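Local coordinates for protein halogenase (Chondromyces crocatus, PDB 3E1T) that probably chlorinates an aromatic group during chondrochloren biosynthesis, as a variant of the FAD-dependent halogenases, and holds flavin-adenine dinucleotide in its fold, at residues A[188-199]-A[228-239]; A[75-83]-A[208-219]. One frame throughout, in Å; residues are numbered along the deposited sequence.

From the N terminus, the chain passes a glycine-rich turn that fits the Rossmann-type dinucleotide-binding pattern and reaches segment 75-83, the first half of contact 2. It then runs through segment 188-199, the first half of contact 1, before segment 208-219 returns to 75-83 and closes contact 2 over a long loop of 124 residues. Segment 228-239 closes contact 1 soon after, over a loop of 28. The two contacts therefore cross and do not nest. Both belong to one mixed sheet, joined through neighbouring strands 218-224 and 229-237. Trp219 of contact 2 and Val235 of contact 1 meet there by a probable backbone hydrogen bond. The contact centres lie about 12 Å apart.

Contact 1: A[188-199]-A[228-239]; sequences QNVALYGYFENG and TLTSVGAVVSRE
Gln188 and Glu239 meet just before strand 189-197 and just after strand 229-237. Gln188 is extended, with CG anti to the backbone N (chi1 -157°), which carries its amide out to Glu239. Gln188 NE2 donates to Glu239 OE2 at 3.3 Å, on the syn side and somewhat out of the carboxylate plane. The acceptor lies in the amide plane, which is turned 70° from the carboxylate plane. Gln188 CG also rests on Arg238 CD at 3.8 Å. With an alanine here, Glu239 OE2 would probably lose this amide donor and the Arg238 methylenes some of their cover. The Gln188 carbonyl accepts from Arg238 N. The hydrogen-bonded pairs Val190-Val236, Leu192-Ala234, Gly194-Val232 and Phe196-Thr230 each satisfy two N-H groups and two carbonyls. Asn198 N donates to Thr228 O at 2.8 Å. A water lies within bonding distance of Phe196 O, Thr228 O and Thr230 OG1 and accepts from Gly199 N. Tyr195 CE1 touches Ser231 CB at 3.6 Å, while Tyr195 OH and Ser231 OG both bond to Glu48. Arg238 NE forms a salt bridge with Asp285. Ala191 lines the FAD pocket. Strands 281-284 and 270-271 bond to 189-197, strand 218-224 flanks 229-237, and helix 248-257 packs on Leu192, Phe196 and Ala234.

Contact 2: A[75-83]-A[208-219]; sequences IKRGGTFRW and GNILSAAFQDGW
Trp83 sets the edge of its six-membered ring against the face of the Trp219 five-membered ring. The stack is T-shaped, with centroids 4.9 Å apart and planes at 64°. Trp83 CZ3 makes the closest approach, 3.6 Å from Trp219 CG. The Trp83 side chain has CG anti to the backbone N (chi1 -160°), which carries the indole past strand 210-215 to Trp219 on strand 218-224. Ala214 CB touches Trp83 CE3. Both indole nitrogens are satisfied in the helix 340-368: Trp83 NE1 donates to Phe365 O, and Trp219 NE1 is bonded to Tyr366 OH.

The strands 78-82 and 210-215 run parallel, in a mixed sheet of otherwise antiparallel pairings. Four backbone bonds join them. Thr80 N donates to Ile210 O at 2.9 Å, and Thr80 O accepts from Ser212 N. Arg82 N donates to Ser212 O, and Arg82 O accepts from Ala214 N. On one face, Phe81 CE2 meets Ser212 CB at 3.6 Å. A water lies over the Phe81 ring, donates to Thr80 O and is bonded to Ser212 OG. On the other face, Arg82 CB touches Ala213 CB at 4.1 Å, and Thr80 CB meets Leu211 CD1.

At the start of the pairing, Asn209 packs its amide against the Gly78 backbone, and its OD1 takes a weak bond from Arg77 N at 3.4 Å. Lys76 CE lies alongside Ile210 CG2 at 3.8 Å, and its NZ bonds to Ser49 OG and Leu50 O. The Ile210 side chain is about 5 Å from the bound FAD.

Strands 90-93 and 105-106 pair antiparallel with 75-82, and 218-224, reached through a type I turn from Phe215 to Gly218, continues the sheet beyond 210-215. Helix 260-266 packs on Leu211 and Ala213, and Trp377 of helix 375-378 touches Ala214 and Trp219.

Contact 1: A[188-199]-A[228-239]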
loop_
_atom_site.group_PDB
_atom_site.type_symbol
_atom_site.label_atom_id
_atom_site.label_comp_id
_atom_site.label_asym_id
_atom_site.label_seq_id
_atom_site.Cartn_x
_atom_site.Cartn_y
_atom_site.Cartn_z
ATOM N N GLN A 188 -14.478 -3.885 0.517
ATOM C CA GLN A 188 -15.254 -3.471 -0.646
ATOM C C GLN A 188 -15.636 -2.006 -0.468
ATOM O O GLN A 188 -16.807 -1.666 -0.247
ATOM C CB GLN A 188 -16.493 -4.357 -0.766
ATOM C CG GLN A 188 -17.096 -4.437 -2.157
ATOM C CD GLN A 188 -18.077 -5.595 -2.279
ATOM O OE1 GLN A 188 -17.698 -6.763 -2.133
ATOM N NE2 GLN A 188 -19.348 -5.276 -2.520
ATOM N N ASN A 189 -14.619 -1.150 -0.554
ATOM C CA ASN A 189 -14.737 0.254 -0.213
ATOM C C ASN A 189 -14.330 1.115 -1.400
ATOM O O ASN A 189 -13.633 0.644 -2.308
ATOM C CB ASN A 189 -13.823 0.604 0.971
ATOM C CG ASN A 189 -13.932 -0.371 2.137
ATOM O OD1 ASN A 189 -12.958 -0.572 2.877
ATOM N ND2 ASN A 189 -15.110 -0.956 2.330
ATOM N N VAL A 190 -14.781 2.368 -1.392
ATOM C CA VAL A 190 -14.334 3.368 -2.338
ATOM C C VAL A 190 -13.791 4.566 -1.560
ATOM O O VAL A 190 -14.374 4.974 -0.550
ATOM C CB VAL A 190 -15.465 3.812 -3.295
ATOM C CG1 VAL A 190 -15.975 2.624 -4.092
ATOM C CG2 VAL A 190 -16.604 4.435 -2.515
ATOM N N ALA A 191 -12.654 5.093 -1.997
ATOM C CA ALA A 191 -12.107 6.314 -1.397
ATOM C C ALA A 191 -12.418 7.516 -2.287
ATOM O O ALA A 191 -12.327 7.437 -3.514
ATOM C CB ALA A 191 -10.629 6.192 -1.174
ATOM N N LEU A 192 -12.799 8.617 -1.654
ATOM C CA LEU A 192 -13.116 9.864 -2.343
ATOM C C LEU A 192 -12.277 10.928 -1.670
ATOM O O LEU A 192 -12.435 11.151 -0.473
ATOM C CB LEU A 192 -14.601 10.179 -2.174
ATOM C CG LEU A 192 -15.155 11.433 -2.854
ATOM C CD1 LEU A 192 -15.062 11.320 -4.380
ATOM C CD2 LEU A 192 -16.593 11.626 -2.436
ATOM N N TYR A 193 -11.369 11.560 -2.408
ATOM C CA TYR A 193 -10.387 12.421 -1.760
ATOM C C TYR A 193 -10.032 13.713 -2.503
ATOM O O TYR A 193 -10.024 13.751 -3.732
ATOM C CB TYR A 193 -9.116 11.632 -1.417
ATOM C CG TYR A 193 -8.278 11.241 -2.607
ATOM C CD1 TYR A 193 -7.245 12.073 -3.046
ATOM C CD2 TYR A 193 -8.497 10.033 -3.288
ATOM C CE1 TYR A 193 -6.462 11.730 -4.130
ATOM C CE2 TYR A 193 -7.716 9.676 -4.390
ATOM C CZ TYR A 193 -6.693 10.539 -4.798
ATOM O OH TYR A 193 -5.887 10.248 -5.878
ATOM N N GLY A 194 -9.747 14.758 -1.729
ATOM C CA GLY A 194 -9.263 16.026 -2.262
ATOM C C GLY A 194 -8.183 16.650 -1.394
ATOM O O GLY A 194 -7.633 16.004 -0.490
ATOM N N TYR A 195 -7.880 17.914 -1.668
ATOM C CA TYR A 195 -6.842 18.624 -0.929
ATOM C C TYR A 195 -7.327 19.969 -0.435
ATOM O O TYR A 195 -8.044 20.687 -1.136
ATOM C CB TYR A 195 -5.586 18.782 -1.777
ATOM C CG TYR A 195 -4.962 17.451 -2.119
ATOM C CD1 TYR A 195 -3.961 16.916 -1.327
ATOM C CD2 TYR A 195 -5.400 16.714 -3.224
ATOM C CE1 TYR A 195 -3.391 15.687 -1.631
ATOM C CE2 TYR A 195 -4.840 15.476 -3.528
ATOM C CZ TYR A 195 -3.843 14.975 -2.731
ATOM O OH TYR A 195 -3.277 13.768 -3.027
ATOM N N PHE A 196 -6.936 20.296 0.790
ATOM C CA PHE A 196 -7.435 21.495 1.450
ATOM C C PHE A 196 -6.266 22.365 1.913
ATOM O O PHE A 196 -5.217 21.854 2.311
ATOM C CB PHE A 196 -8.354 21.105 2.615
ATOM C CG PHE A 196 -9.641 20.440 2.180
ATOM C CD1 PHE A 196 -10.823 21.169 2.113
ATOM C CD2 PHE A 196 -9.668 19.084 1.824
ATOM C CE1 PHE A 196 -12.018 20.566 1.705
ATOM C CE2 PHE A 196 -10.849 18.472 1.411
ATOM C CZ PHE A 196 -12.028 19.213 1.352
ATOM N N GLU A 197 -6.450 23.679 1.830
ATOM C CA GLU A 197 -5.446 24.637 2.289
ATOM C C GLU A 197 -5.902 25.308 3.576
ATOM O O GLU A 197 -7.068 25.676 3.695
ATOM C CB GLU A 197 -5.187 25.708 1.225
ATOM C CG GLU A 197 -4.236 25.272 0.123
ATOM C CD GLU A 197 -4.265 26.203 -1.081
ATOM O OE1 GLU A 197 -5.355 26.721 -1.417
ATOM O OE2 GLU A 197 -3.197 26.415 -1.693
ATOM N N ASN A 198 -4.971 25.441 4.524
ATOM C CA ASN A 198 -5.153 26.219 5.767
ATOM C C ASN A 198 -6.009 25.537 6.834
ATOM O O ASN A 198 -6.640 26.203 7.669
ATOM C CB ASN A 198 -5.651 27.646 5.472
ATOM C CG ASN A 198 -4.721 28.407 4.545
ATOM O OD1 ASN A 198 -5.153 28.947 3.520
ATOM N ND2 ASN A 198 -3.437 28.445 4.892
ATOM N N GLY A 199 -6.016 24.206 6.810
ATOM C CA GLY A 199 -6.735 23.428 7.811
ATOM C C GLY A 199 -5.953 23.293 9.099
ATOM O O GLY A 199 -4.730 23.483 9.129
ATOM N N THR A 228 0.464 24.413 5.115
ATOM C CA THR A 228 -0.791 24.816 4.472
ATOM C C THR A 228 -1.608 23.675 3.852
ATOM O O THR A 228 -2.823 23.767 3.777
ATOM C CB THR A 228 -0.538 25.863 3.372
ATOM O OG1 THR A 228 0.717 25.579 2.733
ATOM C CG2 THR A 228 -0.487 27.261 3.969
ATOM N N LEU A 229 -0.952 22.605 3.404
ATOM C CA LEU A 229 -1.656 21.600 2.597
ATOM C C LEU A 229 -2.008 20.327 3.357
ATOM O O LEU A 229 -1.166 19.760 4.067
ATOM C CB LEU A 229 -0.886 21.292 1.302
ATOM C CG LEU A 229 -1.598 20.505 0.188
ATOM C CD1 LEU A 229 -2.893 21.186 -0.305
ATOM C CD2 LEU A 229 -0.636 20.277 -0.964
ATOM N N THR A 230 -3.270 19.907 3.213
ATOM C CA THR A 230 -3.769 18.657 3.792
ATOM C C THR A 230 -4.505 17.773 2.773
ATOM O O THR A 230 -5.403 18.235 2.050
ATOM C CB THR A 230 -4.691 18.891 5.017
ATOM O OG1 THR A 230 -4.095 19.852 5.900
ATOM C CG2 THR A 230 -4.901 17.579 5.790
ATOM N N SER A 231 -4.105 16.501 2.733
ATOM C CA SER A 231 -4.811 15.457 1.977
ATOM C C SER A 231 -5.962 14.937 2.818
ATOM O O SER A 231 -5.770 14.597 3.978
ATOM C CB SER A 231 -3.856 14.307 1.656
ATOM O OG SER A 231 -4.560 13.181 1.161
ATOM N N VAL A 232 -7.156 14.880 2.247
ATOM C CA VAL A 232 -8.341 14.491 3.003
ATOM C C VAL A 232 -9.212 13.558 2.174
ATOM O O VAL A 232 -9.650 13.907 1.065
ATOM C CB VAL A 232 -9.188 15.711 3.475
ATOM C CG1 VAL A 232 -10.378 15.240 4.325
ATOM C CG2 VAL A 232 -8.331 16.705 4.293
ATOM N N GLY A 233 -9.482 12.382 2.724
ATOM C CA GLY A 233 -10.220 11.368 1.988
ATOM C C GLY A 233 -11.233 10.645 2.831
ATOM O O GLY A 233 -10.967 10.342 4.000
ATOM N N ALA A 234 -12.398 10.398 2.238
ATOM C CA ALA A 234 -13.446 9.583 2.849
ATOM C C ALA A 234 -13.416 8.193 2.214
ATOM O O ALA A 234 -13.398 8.060 0.978
ATOM C CB ALA A 234 -14.793 10.227 2.649
ATOM N N VAL A 235 -13.339 7.176 3.069
ATOM C CA VAL A 235 -13.373 5.780 2.647
ATOM C C VAL A 235 -14.769 5.282 3.052
ATOM O O VAL A 235 -15.073 5.170 4.245
ATOM C CB VAL A 235 -12.258 4.941 3.323
ATOM C CG1 VAL A 235 -12.376 3.469 2.959
ATOM C CG2 VAL A 235 -10.844 5.488 2.959
ATOM N N VAL A 236 -15.615 5.033 2.050
ATOM C CA VAL A 236 -17.015 4.651 2.262
ATOM C C VAL A 236 -17.330 3.334 1.514
ATOM O O VAL A 236 -16.439 2.742 0.909
ATOM C CB VAL A 236 -17.976 5.824 1.869
ATOM C CG1 VAL A 236 -17.703 7.078 2.740
ATOM C CG2 VAL A 236 -17.846 6.194 0.396
ATOM N N SER A 237 -18.576 2.862 1.583
ATOM C CA SER A 237 -18.967 1.630 0.908
ATOM C C SER A 237 -18.974 1.789 -0.609
ATOM O O SER A 237 -19.354 2.837 -1.136
ATOM C CB SER A 237 -20.347 1.158 1.381
ATOM O OG SER A 237 -21.373 1.811 0.641
ATOM N N ARG A 238 -18.566 0.726 -1.299
ATOM C CA ARG A 238 -18.678 0.635 -2.754
ATOM C C ARG A 238 -20.093 0.973 -3.239
ATOM O O ARG A 238 -20.263 1.585 -4.291
ATOM C CB ARG A 238 -18.275 -0.766 -3.235
ATOM C CG ARG A 238 -18.017 -0.839 -4.737
ATOM C CD ARG A 238 -17.776 -2.267 -5.253
ATOM N NE ARG A 238 -17.211 -2.224 -6.604
ATOM C CZ ARG A 238 -17.930 -2.114 -7.720
ATOM N NH1 ARG A 238 -19.255 -2.057 -7.664
ATOM N NH2 ARG A 238 -17.325 -2.064 -8.898
ATOM N N GLU A 239 -21.099 0.572 -2.464
ATOM C CA GLU A 239 -22.512 0.825 -2.801
ATOM C C GLU A 239 -22.862 2.314 -2.789
ATOM O O GLU A 239 -23.646 2.783 -3.618
ATOM C CB GLU A 239 -23.438 0.062 -1.850
ATOM C CG GLU A 239 -23.383 -1.454 -2.003
ATOM C CD GLU A 239 -22.028 -2.034 -1.626
ATOM O OE1 GLU A 239 -21.587 -1.821 -0.472
ATOM O OE2 GLU A 239 -21.404 -2.699 -2.491
HETATM O O HOH W 1 -4.626 22.299 5.056
HETATM O O HOH W 2 -0.929 25.560 0.113
#

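Contact 2: A[75-83]-A[208-219]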
loop_
_atom_site.group_PDB
_atom_site.type_symbol
_atom_site.label_atom_id
_atom_site.label_comp_id
_atom_site.label_asym_id
_atom_site.label_seq_id
_atom_site.Cartn_x
_atom_site.Cartn_y
_atom_site.Cartn_z
ATOM N N ILE A 75 7.123 15.504 9.674
ATOM C CA ILE A 75 7.650 14.341 10.388
ATOM C C ILE A 75 6.524 13.628 11.116
ATOM O O ILE A 75 5.862 14.212 11.975
ATOM C CB ILE A 75 8.762 14.736 11.407
ATOM C CG1 ILE A 75 9.991 15.296 10.680
ATOM C CG2 ILE A 75 9.157 13.553 12.314
ATOM C CD1 ILE A 75 9.887 16.788 10.361
ATOM N N LYS A 76 6.322 12.359 10.767
ATOM C CA LYS A 76 5.229 11.560 11.312
ATOM C C LYS A 76 5.731 10.648 12.432
ATOM O O LYS A 76 6.499 9.712 12.194
ATOM C CB LYS A 76 4.581 10.754 10.180
ATOM C CG LYS A 76 3.503 9.775 10.599
ATOM C CD LYS A 76 3.258 8.779 9.468
ATOM C CE LYS A 76 2.115 7.858 9.809
ATOM N NZ LYS A 76 1.825 6.924 8.686
ATOM N N ARG A 77 5.283 10.922 13.655
ATOM C CA ARG A 77 5.720 10.170 14.834
ATOM C C ARG A 77 4.794 9.009 15.164
ATOM O O ARG A 77 5.128 8.134 15.968
ATOM C CB ARG A 77 5.819 11.102 16.046
ATOM C CG ARG A 77 6.821 12.235 15.897
ATOM C CD ARG A 77 8.228 11.817 16.299
ATOM N NE ARG A 77 9.150 12.952 16.217
ATOM C CZ ARG A 77 10.475 12.858 16.320
ATOM N NH1 ARG A 77 11.054 11.674 16.513
ATOM N NH2 ARG A 77 11.222 13.953 16.223
ATOM N N GLY A 78 3.625 9.012 14.544
ATOM C CA GLY A 78 2.603 8.003 14.797
ATOM C C GLY A 78 1.298 8.531 14.256
ATOM O O GLY A 78 1.282 9.308 13.292
ATOM N N GLY A 79 0.198 8.138 14.883
ATOM C CA GLY A 79 -1.107 8.598 14.434
ATOM C C GLY A 79 -2.152 8.724 15.520
ATOM O O GLY A 79 -2.020 8.171 16.618
ATOM N N THR A 80 -3.200 9.462 15.191
ATOM C CA THR A 80 -4.341 9.634 16.063
ATOM C C THR A 80 -5.573 8.997 15.415
ATOM O O THR A 80 -5.784 9.125 14.206
ATOM C CB THR A 80 -4.571 11.114 16.333
ATOM O OG1 THR A 80 -3.340 11.701 16.776
ATOM C CG2 THR A 80 -5.638 11.316 17.396
ATOM N N PHE A 81 -6.354 8.291 16.225
ATOM C CA PHE A 81 -7.566 7.623 15.764
ATOM C C PHE A 81 -8.779 8.021 16.573
ATOM O O PHE A 81 -8.740 8.027 17.805
ATOM C CB PHE A 81 -7.418 6.107 15.861
ATOM C CG PHE A 81 -6.636 5.500 14.739
ATOM C CD1 PHE A 81 -5.277 5.274 14.873
ATOM C CD2 PHE A 81 -7.263 5.138 13.554
ATOM C CE1 PHE A 81 -4.545 4.701 13.824
ATOM C CE2 PHE A 81 -6.543 4.569 12.501
ATOM C CZ PHE A 81 -5.187 4.354 12.637
ATOM N N ARG A 82 -9.848 8.366 15.863
ATOM C CA ARG A 82 -11.185 8.347 16.433
ATOM C C ARG A 82 -11.874 7.086 15.894
ATOM O O ARG A 82 -12.385 7.053 14.766
ATOM C CB ARG A 82 -11.929 9.660 16.130
ATOM C CG ARG A 82 -13.412 9.555 15.859
ATOM C CD ARG A 82 -14.257 9.412 17.094
ATOM N NE ARG A 82 -14.265 8.061 17.647
ATOM C CZ ARG A 82 -15.033 7.059 17.225
ATOM N NH1 ARG A 82 -15.852 7.217 16.194
ATOM N NH2 ARG A 82 -14.962 5.883 17.831
ATOM N N TRP A 83 -11.859 6.042 16.719
ATOM C CA TRP A 83 -12.096 4.688 16.253
ATOM C C TRP A 83 -12.250 3.768 17.448
ATOM O O TRP A 83 -11.460 3.829 18.387
ATOM C CB TRP A 83 -10.876 4.230 15.450
ATOM C CG TRP A 83 -11.075 3.079 14.490
ATOM C CD1 TRP A 83 -11.313 1.773 14.798
ATOM C CD2 TRP A 83 -10.983 3.145 13.063
ATOM N NE1 TRP A 83 -11.409 1.021 13.643
ATOM C CE2 TRP A 83 -11.206 1.841 12.566
ATOM C CE3 TRP A 83 -10.742 4.184 12.155
ATOM C CZ2 TRP A 83 -11.188 1.547 11.199
ATOM C CZ3 TRP A 83 -10.733 3.892 10.794
ATOM C CH2 TRP A 83 -10.951 2.584 10.332
ATOM N N GLY A 208 2.213 16.649 12.856
ATOM C CA GLY A 208 2.556 15.940 11.620
ATOM C C GLY A 208 2.059 14.509 11.566
ATOM O O GLY A 208 2.299 13.798 10.576
ATOM N N ASN A 209 1.377 14.084 12.633
ATOM C CA ASN A 209 0.731 12.783 12.683
ATOM C C ASN A 209 -0.412 12.695 11.689
ATOM O O ASN A 209 -1.044 13.705 11.356
ATOM C CB ASN A 209 0.171 12.494 14.078
ATOM C CG ASN A 209 1.217 12.005 15.041
ATOM O OD1 ASN A 209 2.401 12.275 14.882
ATOM N ND2 ASN A 209 0.780 11.272 16.053
ATOM N N ILE A 210 -0.675 11.481 11.219
ATOM C CA ILE A 210 -1.897 11.216 10.471
ATOM C C ILE A 210 -3.059 11.127 11.455
ATOM O O ILE A 210 -2.903 10.628 12.585
ATOM C CB ILE A 210 -1.793 9.918 9.600
ATOM C CG1 ILE A 210 -3.051 9.731 8.740
ATOM C CG2 ILE A 210 -1.526 8.693 10.472
ATOM C CD1 ILE A 210 -2.957 8.607 7.683
ATOM N N LEU A 211 -4.205 11.641 11.029
ATOM C CA LEU A 211 -5.453 11.468 11.748
ATOM C C LEU A 211 -6.417 10.637 10.892
ATOM O O LEU A 211 -6.622 10.936 9.714
ATOM C CB LEU A 211 -6.078 12.834 12.063
ATOM C CG LEU A 211 -7.534 12.870 12.547
ATOM C CD1 LEU A 211 -7.666 12.386 13.989
ATOM C CD2 LEU A 211 -8.114 14.284 12.398
ATOM N N SER A 212 -6.984 9.589 11.484
ATOM C CA SER A 212 -8.038 8.802 10.842
ATOM C C SER A 212 -9.244 8.772 11.761
ATOM O O SER A 212 -9.108 8.510 12.967
ATOM C CB SER A 212 -7.574 7.373 10.551
ATOM O OG SER A 212 -6.305 7.361 9.912
ATOM N N ALA A 213 -10.415 9.026 11.191
ATOM C CA ALA A 213 -11.624 9.194 11.974
ATOM C C ALA A 213 -12.851 8.487 11.382
ATOM O O ALA A 213 -13.300 8.801 10.279
ATOM C CB ALA A 213 -11.902 10.699 12.180
ATOM N N ALA A 214 -13.393 7.544 12.139
ATOM C CA ALA A 214 -14.613 6.837 11.777
ATOM C C ALA A 214 -15.859 7.708 11.968
ATOM O O ALA A 214 -15.941 8.494 12.920
ATOM C CB ALA A 214 -14.729 5.569 12.597
ATOM N N PHE A 215 -16.807 7.586 11.044
ATOM C CA PHE A 215 -18.135 8.197 11.186
ATOM C C PHE A 215 -19.186 7.203 10.703
ATOM O O PHE A 215 -18.867 6.024 10.515
ATOM C CB PHE A 215 -18.224 9.550 10.479
ATOM C CG PHE A 215 -18.201 9.477 8.973
ATOM C CD1 PHE A 215 -19.329 9.849 8.236
ATOM C CD2 PHE A 215 -17.053 9.077 8.291
ATOM C CE1 PHE A 215 -19.323 9.818 6.855
ATOM C CE2 PHE A 215 -17.031 9.037 6.892
ATOM C CZ PHE A 215 -18.169 9.405 6.174
ATOM N N GLN A 216 -20.433 7.638 10.512
ATOM C CA GLN A 216 -21.504 6.655 10.305
ATOM C C GLN A 216 -21.377 5.865 9.004
ATOM O O GLN A 216 -21.816 4.716 8.933
ATOM C CB GLN A 216 -22.900 7.277 10.396
ATOM C CG GLN A 216 -23.968 6.217 10.612
ATOM C CD GLN A 216 -25.343 6.772 10.835
ATOM O OE1 GLN A 216 -25.985 6.446 11.838
ATOM N NE2 GLN A 216 -25.823 7.604 9.900
ATOM N N ASP A 217 -20.821 6.495 7.972
ATOM C CA ASP A 217 -20.771 5.888 6.631
ATOM C C ASP A 217 -19.363 5.418 6.214
ATOM O O ASP A 217 -19.144 5.034 5.058
ATOM C CB ASP A 217 -21.353 6.850 5.587
ATOM C CG ASP A 217 -22.885 6.877 5.590
ATOM O OD1 ASP A 217 -23.515 6.143 6.371
ATOM O OD2 ASP A 217 -23.460 7.621 4.779
ATOM N N GLY A 218 -18.421 5.430 7.148
ATOM C CA GLY A 218 -17.046 5.021 6.840
ATOM C C GLY A 218 -16.041 5.741 7.689
ATOM O O GLY A 218 -16.263 5.934 8.883
ATOM N N TRP A 219 -14.930 6.144 7.084
ATOM C CA TRP A 219 -13.893 6.848 7.826
ATOM C C TRP A 219 -13.104 7.808 6.952
ATOM O O TRP A 219 -13.077 7.669 5.732
ATOM C CB TRP A 219 -12.955 5.871 8.570
ATOM C CG TRP A 219 -12.150 4.951 7.680
ATOM C CD1 TRP A 219 -12.566 3.769 7.139
ATOM C CD2 TRP A 219 -10.788 5.127 7.259
ATOM N NE1 TRP A 219 -11.551 3.203 6.396
ATOM C CE2 TRP A 219 -10.453 4.017 6.448
ATOM C CE3 TRP A 219 -9.830 6.123 7.469
ATOM C CZ2 TRP A 219 -9.199 3.877 5.844
ATOM C CZ3 TRP A 219 -8.575 5.982 6.878
ATOM C CH2 TRP A 219 -8.271 4.864 6.074
HETATM O O HOH W 3 4.667 16.054 14.614
HETATM O O HOH W 4 -4.204 7.594 12.363
#